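Local atomic coordinates of sucrose 6(F)-phosphate phosphorylase (Thermoanaerobacterium thermosaccharolyticum DSM 571, PDB entry 6S9V), a protein that belongs to the alpha-amylase family of carbohydrate-active enzymes, with a catalytic domain built as a TIM barrel of eight parallel strands. Residues 252-257 against 311-316; 273-278 against 302-307; 338-343 against 359-364. All coordinates share one frame; numbering follows the deposited sequence.

Contact 1: 252-257 against 311-316; sequences EVHSQF and GIPVKP
H254 turns its CG to the side of the backbone N (chi1 -69°), and with chi2 at -68° the imidazole swings over to P313, so that the two side chains cross at about a right angle. Here the loop that follows barrel strand 248-251 of the TIM barrel touches strand 312-313 and the turn after it. P313 CG comes obliquely to the imidazole, 3.8 Å from H254 CE1. Histidine suits the place because its CE1 packs on the proline while ND1 is hydrogen-bonded to D317 OD2, just beyond the second segment; F273 stacks on the ring. A bound sulfate, probably from the crystallisation liquor, lies about 4 Å from the H254 side chain.

The other half of the contact belongs to P316, whose peptide bond with K315 is cis. S255 aims its CB away from this proline, baring its backbone to the pyrrolidine ring, and P316 CG comes 3.7 Å from H254 O. Q256, the N-cap residue of helix 257-265, has an extended side chain whose CG passes P316 O at 4.1 Å, and Q256 CA is 3.6 Å from P316 O. No hydrogen bond joins the two segments, and Q256 N, which the contact buries, has no partner in the model. The tightest packing sets P316 CG 3.5 Å from S255 CA.

Contact 2: 273-278 against 302-307; sequences FILPFT and QFTMLD
Two consecutive strands of the TIM barrel, 269-271 and 302-304, are joined by a beta-alpha-beta crossover containing helices 275-285 and 289-295. F273, in the loop leading into the first of these helices, and L275 and P276 in its first turn pack on T304, M305 and L306. Everything that touches is buried, and no hydrogen bond crosses between the segments.

M305 does most of the work. Its CG stands between the backbone N and the carbonyl carbon (chi1 72°), and a bend at chi3 brings the methyl group to the F273 ring, with M305 CE 3.5 Å from F273 CE1. The sulfur follows in a Met-aromatic contact, M305 SD lying 5.2 Å from the ring centroid and 70° off its normal. A methionine is long and pliable enough to reach this ring, which also meets Y271. Nearer its root, M305 CG is 4.0 Å from P276 CG.

P276 wedges its ring against the opposing backbone: CG is 3.5 Å from M305 O, and P276 CB is 3.4 Å from L306 O. Proline fits the first turn of a helix, where a missing N-H costs no bond. L275 directs its CB toward residues 302-307, and its CD2 meets T304 CB at 4.1 Å. I274 O accepts from both T278 N and T278 OG1, the hydroxyl 2.8 Å away and well above the carbonyl plane. D272, just before the segment, accepts the N-H groups of I274 and L275 with OD1. Such packing of a helix start on the C-terminal end of the next parallel strand is characteristic of the TIM barrel.

Contact 3: 338-343 against 359-364; sequences GANLSL and QINCTY
A small antiparallel sheet carries this contact: strand 340-343 runs beside strand 357-361, with N340 opposite N361 and S342 opposite Q359 as hydrogen-bonded pairs and L341 opposite I360 as the non-hydrogen-bonded pair between them. Four backbone bonds join the strands, among them N361 N to N340 O at 2.8 Å.

On the face of N340, S342, Q359 and N361 the side chains are polar. N361 CG lies anti to the carbonyl carbon (chi1 -58°), which carries the amide over to N340 and S342. N361 ND2 donates to N340 OD1 at 3.0 Å. It donates equally to S342 OG, also at 3.0 Å; both bonds are nearly straight, with both acceptors close to the N361 amide plane. N340 ND2 is hydrogen-bonded to G412 O. A water accepts from S342 OG and donates to N361 OD1 at 2.8 Å and to Q359 OE1, an oxygen that also takes the N-H of G311. The N361 amide is thus held against rotation; asparagine, with donor and acceptor on one flat group, is apt for this.

On the other face L341 CD2 lies 4.2 Å from I360 CG1. A339, just before strand 340-343, packs its CB on I360 CG2 at 3.7 Å and on C362 CB at 3.6 Å. G338 closes helix 324-336 as the C-prime residue of a Schellman motif, at a positive phi where a side chain would jam against the preceding carbonyl O. The same helix covers L341 and I360, while strand 312-313 pairs with the far side of strand 357-361.

Overall arrangement
Contacts 1 and 2 lie about 10 Å apart between centres, contacts 1 and 3 about 13 Å, and contacts 2 and 3 about 15 Å. Along the chain, contact 2 is nested within the loop that contact 1 closes, and contact 3 follows both. Contact 2 joins successive elements of the parallel barrel; contact 3 lies in the three-stranded antiparallel sheet. Contact 1 bridges the two, since residues 252-257 follow barrel strand 248-251 and residues 311-316 include the outer strand 312-313 of that sheet. The bond of P276 O to Y364 OH ties contact 2 directly to contact 3. The small sheet is thereby fastened to the barrel end where its strands 248-251, 269-271 and 302-304 finish.

Contact 1: 252-257 against 311-316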
ATOM      1  N   GLU A 252      -4.741  -3.100  -4.405  1.00 19.24           N
ATOM      2  CA  GLU A 252      -3.405  -3.528  -4.005  1.00 19.07           C
ATOM      3  C   GLU A 252      -3.156  -4.923  -4.558  1.00 18.96           C
ATOM      4  O   GLU A 252      -3.732  -5.897  -4.070  1.00 19.76           O
ATOM      5  CB  GLU A 252      -3.252  -3.535  -2.489  1.00 21.49           C
ATOM      6  CG  GLU A 252      -1.911  -4.111  -2.026  1.00 24.40           C
ATOM      7  CD  GLU A 252      -2.036  -5.471  -1.346  1.00 28.98           C
ATOM      8  OE1 GLU A 252      -2.971  -5.670  -0.552  1.00 28.16           O
ATOM      9  OE2 GLU A 252      -1.201  -6.358  -1.630  1.00 32.80           O
ATOM     10  N   VAL A 253      -2.288  -5.016  -5.562  1.00 19.64           N
ATOM     11  CA  VAL A 253      -1.982  -6.279  -6.222  1.00 20.45           C
ATOM     12  C   VAL A 253      -0.469  -6.337  -6.398  1.00 20.11           C
ATOM     13  O   VAL A 253       0.104  -5.523  -7.130  1.00 21.02           O
ATOM     14  CB  VAL A 253      -2.686  -6.418  -7.582  1.00 21.90           C
ATOM     15  CG1 VAL A 253      -2.298  -7.721  -8.296  1.00 22.19           C
ATOM     16  CG2 VAL A 253      -4.195  -6.351  -7.402  1.00 22.64           C
ATOM     17  N   HIS A 254       0.173  -7.282  -5.718  1.00 20.16           N
ATOM     18  CA  HIS A 254       1.574  -7.609  -5.960  1.00 20.72           C
ATOM     19  C   HIS A 254       1.594  -8.737  -6.986  1.00 20.60           C
ATOM     20  O   HIS A 254       1.253  -9.880  -6.669  1.00 22.23           O
ATOM     21  CB  HIS A 254       2.266  -8.014  -4.666  1.00 21.13           C
ATOM     22  CG  HIS A 254       2.448  -6.879  -3.710  1.00 19.28           C
ATOM     23  ND1 HIS A 254       3.298  -5.826  -3.964  1.00 18.44           N
ATOM     24  CD2 HIS A 254       1.861  -6.613  -2.520  1.00 18.66           C
ATOM     25  CE1 HIS A 254       3.255  -4.976  -2.953  1.00 18.69           C
ATOM     26  NE2 HIS A 254       2.394  -5.433  -2.062  1.00 18.25           N
ATOM     27  N   SER A 255       1.986  -8.422  -8.216  1.00 20.41           N
ATOM     28  CA  SER A 255       1.974  -9.408  -9.286  0.54 21.83           C
ATOM     29  C   SER A 255       2.950  -8.970 -10.371  1.00 21.26           C
ATOM     30  O   SER A 255       3.567  -7.907 -10.288  1.00 20.48           O
ATOM     31  CB  SER A 255       0.564  -9.585  -9.859  0.54 23.19           C
ATOM     32  OG  SER A 255       0.562 -10.554 -10.893  0.54 25.46           O
ATOM     33  N   GLN A 256       3.073  -9.802 -11.401  1.00 23.10           N
ATOM     34  CA  GLN A 256       3.844  -9.417 -12.573  1.00 30.49           C
ATOM     35  C   GLN A 256       3.210  -8.185 -13.203  1.00 24.23           C
ATOM     36  O   GLN A 256       2.012  -7.937 -13.053  1.00 22.02           O
ATOM     37  CB  GLN A 256       3.901 -10.563 -13.584  1.00 49.73           C
ATOM     38  CG  GLN A 256       4.526 -11.840 -13.057  1.00 72.50           C
ATOM     39  CD  GLN A 256       4.571 -12.939 -14.104  1.00 93.03           C
ATOM     40  OE1 GLN A 256       3.867 -12.880 -15.115  1.00100.40           O
ATOM     41  NE2 GLN A 256       5.399 -13.952 -13.868  1.00 99.74           N
ATOM     42  N   PHE A 257       4.031  -7.396 -13.906  1.00 23.05           N
ATOM     43  CA  PHE A 257       3.589  -6.073 -14.331  1.00 23.01           C
ATOM     44  C   PHE A 257       2.420  -6.153 -15.310  1.00 22.86           C
ATOM     45  O   PHE A 257       1.604  -5.228 -15.371  1.00 21.66           O
ATOM     46  CB  PHE A 257       4.764  -5.290 -14.933  1.00 24.30           C
ATOM     47  CG  PHE A 257       5.111  -5.686 -16.334  1.00 26.73           C
ATOM     48  CD1 PHE A 257       4.470  -5.102 -17.413  1.00 29.65           C
ATOM     49  CD2 PHE A 257       6.096  -6.628 -16.578  1.00 26.12           C
ATOM     50  CE1 PHE A 257       4.792  -5.469 -18.703  1.00 29.98           C
ATOM     51  CE2 PHE A 257       6.425  -6.992 -17.868  1.00 27.82           C
ATOM     52  CZ  PHE A 257       5.773  -6.413 -18.931  1.00 28.94           C
ATOM     53  N   GLY A 311       7.073  -4.153   2.852  1.00 18.80           N
ATOM     54  CA  GLY A 311       8.434  -4.018   2.373  1.00 17.86           C
ATOM     55  C   GLY A 311       8.521  -3.569   0.924  1.00 18.40           C
ATOM     56  O   GLY A 311       7.525  -3.439   0.210  1.00 19.94           O
ATOM     57  N   ILE A 312       9.758  -3.331   0.487  1.00 18.47           N
ATOM     58  CA  ILE A 312      10.041  -2.901  -0.883  1.00 19.20           C
ATOM     59  C   ILE A 312       9.851  -4.088  -1.823  1.00 18.23           C
ATOM     60  O   ILE A 312      10.538  -5.103  -1.669  1.00 18.48           O
ATOM     61  CB  ILE A 312      11.464  -2.320  -0.991  1.00 20.68           C
ATOM     62  CG1 ILE A 312      11.624  -1.124  -0.042  1.00 22.89           C
ATOM     63  CG2 ILE A 312      11.758  -1.924  -2.422  1.00 20.77           C
ATOM     64  CD1 ILE A 312      13.078  -0.795   0.296  1.00 26.73           C
ATOM     65  N   PRO A 313       8.941  -4.024  -2.798  1.00 17.45           N
ATOM     66  CA  PRO A 313       8.656  -5.220  -3.604  1.00 17.51           C
ATOM     67  C   PRO A 313       9.816  -5.641  -4.494  1.00 19.39           C
ATOM     68  O   PRO A 313      10.503  -4.810  -5.090  1.00 21.70           O
ATOM     69  CB  PRO A 313       7.445  -4.801  -4.456  1.00 18.60           C
ATOM     70  CG  PRO A 313       6.797  -3.707  -3.678  1.00 20.14           C
ATOM     71  CD  PRO A 313       7.946  -2.960  -3.030  1.00 20.16           C
ATOM     72  N   VAL A 314       9.996  -6.958  -4.610  1.00 18.73           N
ATOM     73  CA  VAL A 314      10.957  -7.537  -5.540  1.00 18.62           C
ATOM     74  C   VAL A 314      10.226  -8.529  -6.443  1.00 20.96           C
ATOM     75  O   VAL A 314       9.917  -8.212  -7.596  1.00 23.66           O
ATOM     76  CB  VAL A 314      12.129  -8.199  -4.792  1.00 19.54           C
ATOM     77  CG1 VAL A 314      13.125  -8.785  -5.771  1.00 20.49           C
ATOM     78  CG2 VAL A 314      12.804  -7.184  -3.893  1.00 23.66           C
ATOM     79  N   LYS A 315       9.947  -9.746  -5.934  1.00 21.61           N
ATOM     80  CA  LYS A 315       9.167 -10.718  -6.698  1.00 22.30           C
ATOM     81  C   LYS A 315       7.753 -10.841  -6.133  1.00 21.23           C
ATOM     82  O   LYS A 315       7.588 -10.922  -4.913  1.00 21.70           O
ATOM     83  CB  LYS A 315       9.802 -12.112  -6.676  1.00 25.67           C
ATOM     84  CG  LYS A 315      11.150 -12.233  -7.325  1.00 32.85           C
ATOM     85  CD  LYS A 315      11.672 -13.668  -7.183  1.00 38.85           C
ATOM     86  CE  LYS A 315      10.811 -14.683  -7.930  1.00 41.68           C
ATOM     87  NZ  LYS A 315      10.771 -14.402  -9.394  1.00 45.05           N
ATOM     88  N   PRO A 316       6.721 -10.933  -6.983  1.00 20.15           N
ATOM     89  CA  PRO A 316       6.716 -11.011  -8.449  1.00 19.45           C
ATOM     90  C   PRO A 316       6.705  -9.658  -9.157  1.00 19.09           C
ATOM     91  O   PRO A 316       6.710  -9.629 -10.392  1.00 20.42           O
ATOM     92  CB  PRO A 316       5.412 -11.765  -8.739  1.00 19.35           C
ATOM     93  CG  PRO A 316       4.487 -11.261  -7.657  1.00 19.09           C
ATOM     94  CD  PRO A 316       5.365 -11.114  -6.421  1.00 19.82           C
TER

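Contact 2: 273-278 against 302-307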
ATOM      1  N   PHE A 273       4.165  -0.403  -7.749  1.00 19.04           N
ATOM      2  CA  PHE A 273       5.042  -1.287  -6.983  1.00 18.42           C
ATOM      3  C   PHE A 273       6.370  -1.564  -7.679  1.00 19.00           C
ATOM      4  O   PHE A 273       7.176  -2.353  -7.164  1.00 21.39           O
ATOM      5  CB  PHE A 273       4.321  -2.602  -6.683  1.00 16.74           C
ATOM      6  CG  PHE A 273       3.263  -2.493  -5.589  1.00 17.53           C
ATOM      7  CD1 PHE A 273       3.499  -1.767  -4.419  1.00 18.63           C
ATOM      8  CD2 PHE A 273       2.036  -3.114  -5.744  1.00 18.11           C
ATOM      9  CE1 PHE A 273       2.535  -1.681  -3.424  1.00 18.97           C
ATOM     10  CE2 PHE A 273       1.064  -3.032  -4.755  1.00 18.89           C
ATOM     11  CZ  PHE A 273       1.308  -2.316  -3.596  1.00 19.57           C
ATOM     12  N   ILE A 274       6.623  -0.933  -8.819  1.00 16.72           N
ATOM     13  CA  ILE A 274       7.885  -1.084  -9.543  1.00 18.46           C
ATOM     14  C   ILE A 274       8.835   0.060  -9.206  1.00 18.93           C
ATOM     15  O   ILE A 274      10.060  -0.141  -9.143  1.00 18.36           O
ATOM     16  CB  ILE A 274       7.622  -1.164 -11.054  1.00 19.38           C
ATOM     17  CG1 ILE A 274       6.914  -2.476 -11.397  1.00 18.59           C
ATOM     18  CG2 ILE A 274       8.914  -1.059 -11.849  1.00 20.93           C
ATOM     19  CD1 ILE A 274       6.237  -2.471 -12.748  1.00 18.11           C
ATOM     20  N   LEU A 275       8.294   1.259  -8.995  1.00 19.71           N
ATOM     21  CA  LEU A 275       9.142   2.417  -8.725  1.00 19.56           C
ATOM     22  C   LEU A 275      10.001   2.280  -7.470  1.00 18.55           C
ATOM     23  O   LEU A 275      11.142   2.774  -7.488  1.00 18.61           O
ATOM     24  CB  LEU A 275       8.274   3.673  -8.616  1.00 20.29           C
ATOM     25  CG  LEU A 275       8.998   5.016  -8.609  1.00 22.17           C
ATOM     26  CD1 LEU A 275       9.626   5.338  -9.950  1.00 20.83           C
ATOM     27  CD2 LEU A 275       8.036   6.119  -8.177  1.00 22.75           C
ATOM     28  N   PRO A 276       9.530   1.703  -6.359  1.00 17.54           N
ATOM     29  CA  PRO A 276      10.388   1.680  -5.150  1.00 17.42           C
ATOM     30  C   PRO A 276      11.737   1.013  -5.390  1.00 18.66           C
ATOM     31  O   PRO A 276      12.784   1.591  -5.061  1.00 20.04           O
ATOM     32  CB  PRO A 276       9.522   0.935  -4.121  1.00 17.68           C
ATOM     33  CG  PRO A 276       8.096   1.179  -4.589  1.00 18.90           C
ATOM     34  CD  PRO A 276       8.184   1.167  -6.094  1.00 18.51           C
ATOM     35  N   PHE A 277      11.741  -0.190  -5.966  1.00 18.30           N
ATOM     36  CA  PHE A 277      13.001  -0.847  -6.307  1.00 19.54           C
ATOM     37  C   PHE A 277      13.741  -0.090  -7.403  1.00 19.81           C
ATOM     38  O   PHE A 277      14.969   0.046  -7.353  1.00 19.59           O
ATOM     39  CB  PHE A 277      12.735  -2.291  -6.756  1.00 20.37           C
ATOM     40  CG  PHE A 277      13.988  -3.068  -7.087  1.00 22.85           C
ATOM     41  CD1 PHE A 277      14.631  -2.906  -8.312  1.00 23.00           C
ATOM     42  CD2 PHE A 277      14.513  -3.967  -6.180  1.00 24.59           C
ATOM     43  CE1 PHE A 277      15.795  -3.621  -8.607  1.00 23.57           C
ATOM     44  CE2 PHE A 277      15.667  -4.684  -6.463  1.00 23.50           C
ATOM     45  CZ  PHE A 277      16.307  -4.520  -7.671  1.00 22.36           C
ATOM     46  N   THR A 278      13.012   0.394  -8.415  1.00 18.89           N
ATOM     47  CA  THR A 278      13.656   1.077  -9.532  1.00 19.32           C
ATOM     48  C   THR A 278      14.442   2.293  -9.060  1.00 19.86           C
ATOM     49  O   THR A 278      15.558   2.543  -9.531  1.00 21.67           O
ATOM     50  CB  THR A 278      12.595   1.474 -10.568  1.00 20.58           C
ATOM     51  OG1 THR A 278      11.990   0.288 -11.095  1.00 21.69           O
ATOM     52  CG2 THR A 278      13.211   2.275 -11.708  1.00 20.69           C
ATOM     53  N   GLN A 302      -1.443   5.916 -11.245  1.00 19.56           N
ATOM     54  CA  GLN A 302      -0.953   5.087 -10.159  1.00 19.53           C
ATOM     55  C   GLN A 302      -0.697   5.947  -8.930  1.00 19.68           C
ATOM     56  O   GLN A 302      -0.424   7.144  -9.031  1.00 20.32           O
ATOM     57  CB  GLN A 302       0.347   4.384 -10.528  1.00 19.48           C
ATOM     58  CG  GLN A 302       0.330   3.621 -11.827  1.00 19.10           C
ATOM     59  CD  GLN A 302       1.539   2.709 -11.942  1.00 18.98           C
ATOM     60  OE1 GLN A 302       1.769   1.857 -11.080  1.00 19.51           O
ATOM     61  NE2 GLN A 302       2.331   2.903 -12.987  1.00 19.64           N
ATOM     62  N   PHE A 303      -0.772   5.317  -7.762  1.00 19.22           N
ATOM     63  CA  PHE A 303      -0.307   5.931  -6.527  1.00 21.03           C
ATOM     64  C   PHE A 303       1.147   5.537  -6.335  1.00 22.07           C
ATOM     65  O   PHE A 303       1.459   4.341  -6.284  1.00 20.96           O
ATOM     66  CB  PHE A 303      -1.157   5.485  -5.348  1.00 20.43           C
ATOM     67  CG  PHE A 303      -2.482   6.172  -5.275  1.00 20.38           C
ATOM     68  CD1 PHE A 303      -3.475   5.878  -6.190  1.00 20.95           C
ATOM     69  CD2 PHE A 303      -2.732   7.113  -4.296  1.00 22.26           C
ATOM     70  CE1 PHE A 303      -4.705   6.508  -6.122  1.00 22.94           C
ATOM     71  CE2 PHE A 303      -3.955   7.749  -4.222  1.00 23.33           C
ATOM     72  CZ  PHE A 303      -4.942   7.450  -5.138  1.00 23.47           C
ATOM     73  N   THR A 304       2.031   6.530  -6.272  1.00 22.52           N
ATOM     74  CA  THR A 304       3.453   6.253  -6.146  1.00 21.46           C
ATOM     75  C   THR A 304       3.890   6.276  -4.687  1.00 19.14           C
ATOM     76  O   THR A 304       3.257   6.887  -3.820  1.00 17.48           O
ATOM     77  CB  THR A 304       4.303   7.254  -6.929  1.00 21.32           C
ATOM     78  OG1 THR A 304       4.181   8.559  -6.348  1.00 21.37           O
ATOM     79  CG2 THR A 304       3.886   7.294  -8.388  1.00 21.12           C
ATOM     80  N   MET A 305       4.996   5.589  -4.430  1.00 17.61           N
ATOM     81  CA  MET A 305       5.546   5.507  -3.091  1.00 17.72           C
ATOM     82  C   MET A 305       7.006   5.136  -3.232  1.00 18.06           C
ATOM     83  O   MET A 305       7.441   4.633  -4.269  1.00 18.72           O
ATOM     84  CB  MET A 305       4.807   4.471  -2.248  1.00 21.89           C
ATOM     85  CG  MET A 305       5.119   3.040  -2.683  1.00 29.89           C
ATOM     86  SD  MET A 305       3.939   1.843  -2.057  1.00 34.24           S
ATOM     87  CE  MET A 305       2.803   1.803  -3.436  1.00 38.39           C
ATOM     88  N   LEU A 306       7.767   5.415  -2.177  1.00 19.01           N
ATOM     89  CA  LEU A 306       9.043   4.748  -1.970  1.00 19.49           C
ATOM     90  C   LEU A 306       8.869   3.682  -0.894  1.00 17.60           C
ATOM     91  O   LEU A 306       8.967   2.488  -1.183  1.00 17.04           O
ATOM     92  CB  LEU A 306      10.128   5.762  -1.596  1.00 20.20           C
ATOM     93  CG  LEU A 306      10.401   6.876  -2.614  1.00 19.25           C
ATOM     94  CD1 LEU A 306      11.470   7.829  -2.108  1.00 19.49           C
ATOM     95  CD2 LEU A 306      10.810   6.315  -3.958  1.00 18.29           C
ATOM     96  N   ASP A 307       8.537   4.107   0.324  1.00 17.52           N
ATOM     97  CA  ASP A 307       8.186   3.215   1.414  1.00 18.78           C
ATOM     98  C   ASP A 307       6.670   3.182   1.626  1.00 19.70           C
ATOM     99  O   ASP A 307       5.932   4.080   1.213  1.00 18.20           O
ATOM    100  CB  ASP A 307       8.893   3.625   2.715  1.00 18.64           C
ATOM    101  CG  ASP A 307       8.763   5.111   3.037  1.00 19.99           C
ATOM    102  OD1 ASP A 307       8.228   5.883   2.211  1.00 20.38           O
ATOM    103  OD2 ASP A 307       9.194   5.508   4.147  1.00 19.51           O
TER

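Contact 3: 338-343 against 359-364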
ATOM      1  N   GLY A 338      20.950  -3.345   6.993  1.00 21.26           N
ATOM      2  CA  GLY A 338      20.074  -3.688   8.098  1.00 20.76           C
ATOM      3  C   GLY A 338      18.772  -4.368   7.720  1.00 21.81           C
ATOM      4  O   GLY A 338      18.018  -4.768   8.616  1.00 22.05           O
ATOM      5  N   ALA A 339      18.485  -4.530   6.437  1.00 22.72           N
ATOM      6  CA  ALA A 339      17.209  -5.095   6.023  1.00 23.23           C
ATOM      7  C   ALA A 339      17.085  -6.572   6.397  1.00 25.13           C
ATOM      8  O   ALA A 339      18.079  -7.291   6.538  1.00 24.76           O
ATOM      9  CB  ALA A 339      17.042  -4.942   4.514  1.00 21.31           C
ATOM     10  N   ASN A 340      15.842  -7.019   6.566  1.00 24.75           N
ATOM     11  CA  ASN A 340      15.488  -8.435   6.530  1.00 22.33           C
ATOM     12  C   ASN A 340      14.503  -8.648   5.385  1.00 21.61           C
ATOM     13  O   ASN A 340      14.025  -7.694   4.762  1.00 21.93           O
ATOM     14  CB  ASN A 340      14.902  -8.924   7.861  1.00 21.76           C
ATOM     15  CG  ASN A 340      13.595  -8.245   8.217  1.00 21.37           C
ATOM     16  OD1 ASN A 340      12.525  -8.665   7.780  1.00 21.24           O
ATOM     17  ND2 ASN A 340      13.674  -7.192   9.021  1.00 21.27           N
ATOM     18  N   LEU A 341      14.238  -9.909   5.069  1.00 21.24           N
ATOM     19  CA  LEU A 341      13.530 -10.244   3.844  1.00 22.69           C
ATOM     20  C   LEU A 341      12.279 -11.055   4.128  1.00 23.39           C
ATOM     21  O   LEU A 341      12.277 -11.938   4.992  1.00 26.78           O
ATOM     22  CB  LEU A 341      14.416 -11.038   2.884  1.00 24.23           C
ATOM     23  CG  LEU A 341      15.756 -10.400   2.530  1.00 24.29           C
ATOM     24  CD1 LEU A 341      16.523 -11.339   1.612  1.00 26.26           C
ATOM     25  CD2 LEU A 341      15.554  -9.045   1.895  1.00 22.23           C
ATOM     26  N   SER A 342      11.215 -10.729   3.406  1.00 21.02           N
ATOM     27  CA  SER A 342      10.049 -11.585   3.305  1.00 24.45           C
ATOM     28  C   SER A 342      10.193 -12.430   2.046  1.00 25.24           C
ATOM     29  O   SER A 342      10.401 -11.892   0.953  1.00 22.58           O
ATOM     30  CB  SER A 342       8.768 -10.756   3.256  1.00 29.35           C
ATOM     31  OG  SER A 342       8.489 -10.192   4.525  1.00 34.27           O
ATOM     32  N   LEU A 343      10.039 -13.734   2.194  1.00 29.04           N
ATOM     33  CA  LEU A 343      10.284 -14.669   1.109  1.00 32.80           C
ATOM     34  C   LEU A 343       8.955 -15.138   0.532  1.00 35.66           C
ATOM     35  O   LEU A 343       7.901 -15.036   1.164  1.00 35.71           O
ATOM     36  CB  LEU A 343      11.114 -15.860   1.591  1.00 33.92           C
ATOM     37  CG  LEU A 343      12.466 -15.502   2.220  1.00 34.42           C
ATOM     38  CD1 LEU A 343      13.256 -16.759   2.588  1.00 35.12           C
ATOM     39  CD2 LEU A 343      13.287 -14.600   1.313  1.00 34.62           C
ATOM     40  N   GLN A 359       9.790  -9.267  -0.646  1.00 19.59           N
ATOM     41  CA  GLN A 359       9.925  -7.867  -0.272  1.00 18.47           C
ATOM     42  C   GLN A 359      11.149  -7.669   0.614  1.00 19.10           C
ATOM     43  O   GLN A 359      11.567  -8.577   1.340  1.00 21.33           O
ATOM     44  CB  GLN A 359       8.667  -7.371   0.448  1.00 19.85           C
ATOM     45  CG  GLN A 359       7.452  -7.336  -0.453  1.00 24.33           C
ATOM     46  CD  GLN A 359       6.171  -6.965   0.262  1.00 26.89           C
ATOM     47  OE1 GLN A 359       6.157  -6.706   1.468  1.00 26.20           O
ATOM     48  NE2 GLN A 359       5.077  -6.936  -0.490  1.00 25.49           N
ATOM     49  N   ILE A 360      11.710  -6.468   0.528  1.00 18.81           N
ATOM     50  CA  ILE A 360      12.827  -6.031   1.358  1.00 19.28           C
ATOM     51  C   ILE A 360      12.245  -5.205   2.499  1.00 18.91           C
ATOM     52  O   ILE A 360      11.733  -4.100   2.278  1.00 18.55           O
ATOM     53  CB  ILE A 360      13.836  -5.204   0.549  1.00 19.62           C
ATOM     54  CG1 ILE A 360      14.354  -5.993  -0.652  1.00 20.68           C
ATOM     55  CG2 ILE A 360      14.993  -4.761   1.439  1.00 20.06           C
ATOM     56  CD1 ILE A 360      15.087  -5.117  -1.673  1.00 21.03           C
ATOM     57  N   ASN A 361      12.346  -5.715   3.718  1.00 19.03           N
ATOM     58  CA  ASN A 361      11.857  -5.023   4.908  1.00 21.45           C
ATOM     59  C   ASN A 361      12.983  -4.153   5.457  1.00 21.53           C
ATOM     60  O   ASN A 361      13.953  -4.670   6.028  1.00 21.22           O
ATOM     61  CB  ASN A 361      11.384  -6.028   5.957  1.00 23.31           C
ATOM     62  CG  ASN A 361      10.288  -6.937   5.440  1.00 23.38           C
ATOM     63  OD1 ASN A 361       9.412  -6.504   4.700  1.00 21.40           O
ATOM     64  ND2 ASN A 361      10.345  -8.208   5.819  1.00 25.11           N
ATOM     65  N   CYS A 362      12.835  -2.835   5.320  1.00 20.66           N
ATOM     66  CA  CYS A 362      13.901  -1.863   5.545  1.00 21.27           C
ATOM     67  C   CYS A 362      13.279  -0.481   5.436  1.00 20.85           C
ATOM     68  O   CYS A 362      12.432  -0.273   4.567  1.00 22.68           O
ATOM     69  CB  CYS A 362      15.011  -2.025   4.489  1.00 22.97           C
ATOM     70  SG  CYS A 362      16.586  -1.161   4.791  1.00 26.69           S
ATOM     71  N   THR A 363      13.665   0.457   6.309  1.00 17.92           N
ATOM     72  CA  THR A 363      13.228   1.834   6.061  1.00 17.41           C
ATOM     73  C   THR A 363      13.919   2.339   4.798  1.00 17.65           C
ATOM     74  O   THR A 363      15.031   1.921   4.469  1.00 17.26           O
ATOM     75  CB  THR A 363      13.510   2.774   7.241  1.00 18.70           C
ATOM     76  OG1 THR A 363      14.905   3.102   7.302  1.00 20.41           O
ATOM     77  CG2 THR A 363      13.056   2.145   8.552  1.00 19.10           C
ATOM     78  N   TYR A 364      13.237   3.210   4.053  1.00 17.29           N
ATOM     79  CA  TYR A 364      13.807   3.632   2.777  1.00 18.54           C
ATOM     80  C   TYR A 364      15.067   4.461   2.991  1.00 20.05           C
ATOM     81  O   TYR A 364      16.040   4.332   2.238  1.00 21.59           O
ATOM     82  CB  TYR A 364      12.769   4.390   1.958  1.00 18.55           C
ATOM     83  CG  TYR A 364      12.968   4.217   0.473  1.00 18.63           C
ATOM     84  CD1 TYR A 364      12.368   3.165  -0.212  1.00 19.31           C
ATOM     85  CD2 TYR A 364      13.774   5.091  -0.240  1.00 18.53           C
ATOM     86  CE1 TYR A 364      12.556   2.999  -1.571  1.00 21.16           C
ATOM     87  CE2 TYR A 364      13.970   4.937  -1.589  1.00 18.66           C
ATOM     88  CZ  TYR A 364      13.362   3.889  -2.257  1.00 20.31           C
ATOM     89  OH  TYR A 364      13.566   3.748  -3.615  1.00 19.21           O
TER
HETATM   90  O   HOH W   1       6.972  -7.658   3.834  1.00 34.05           O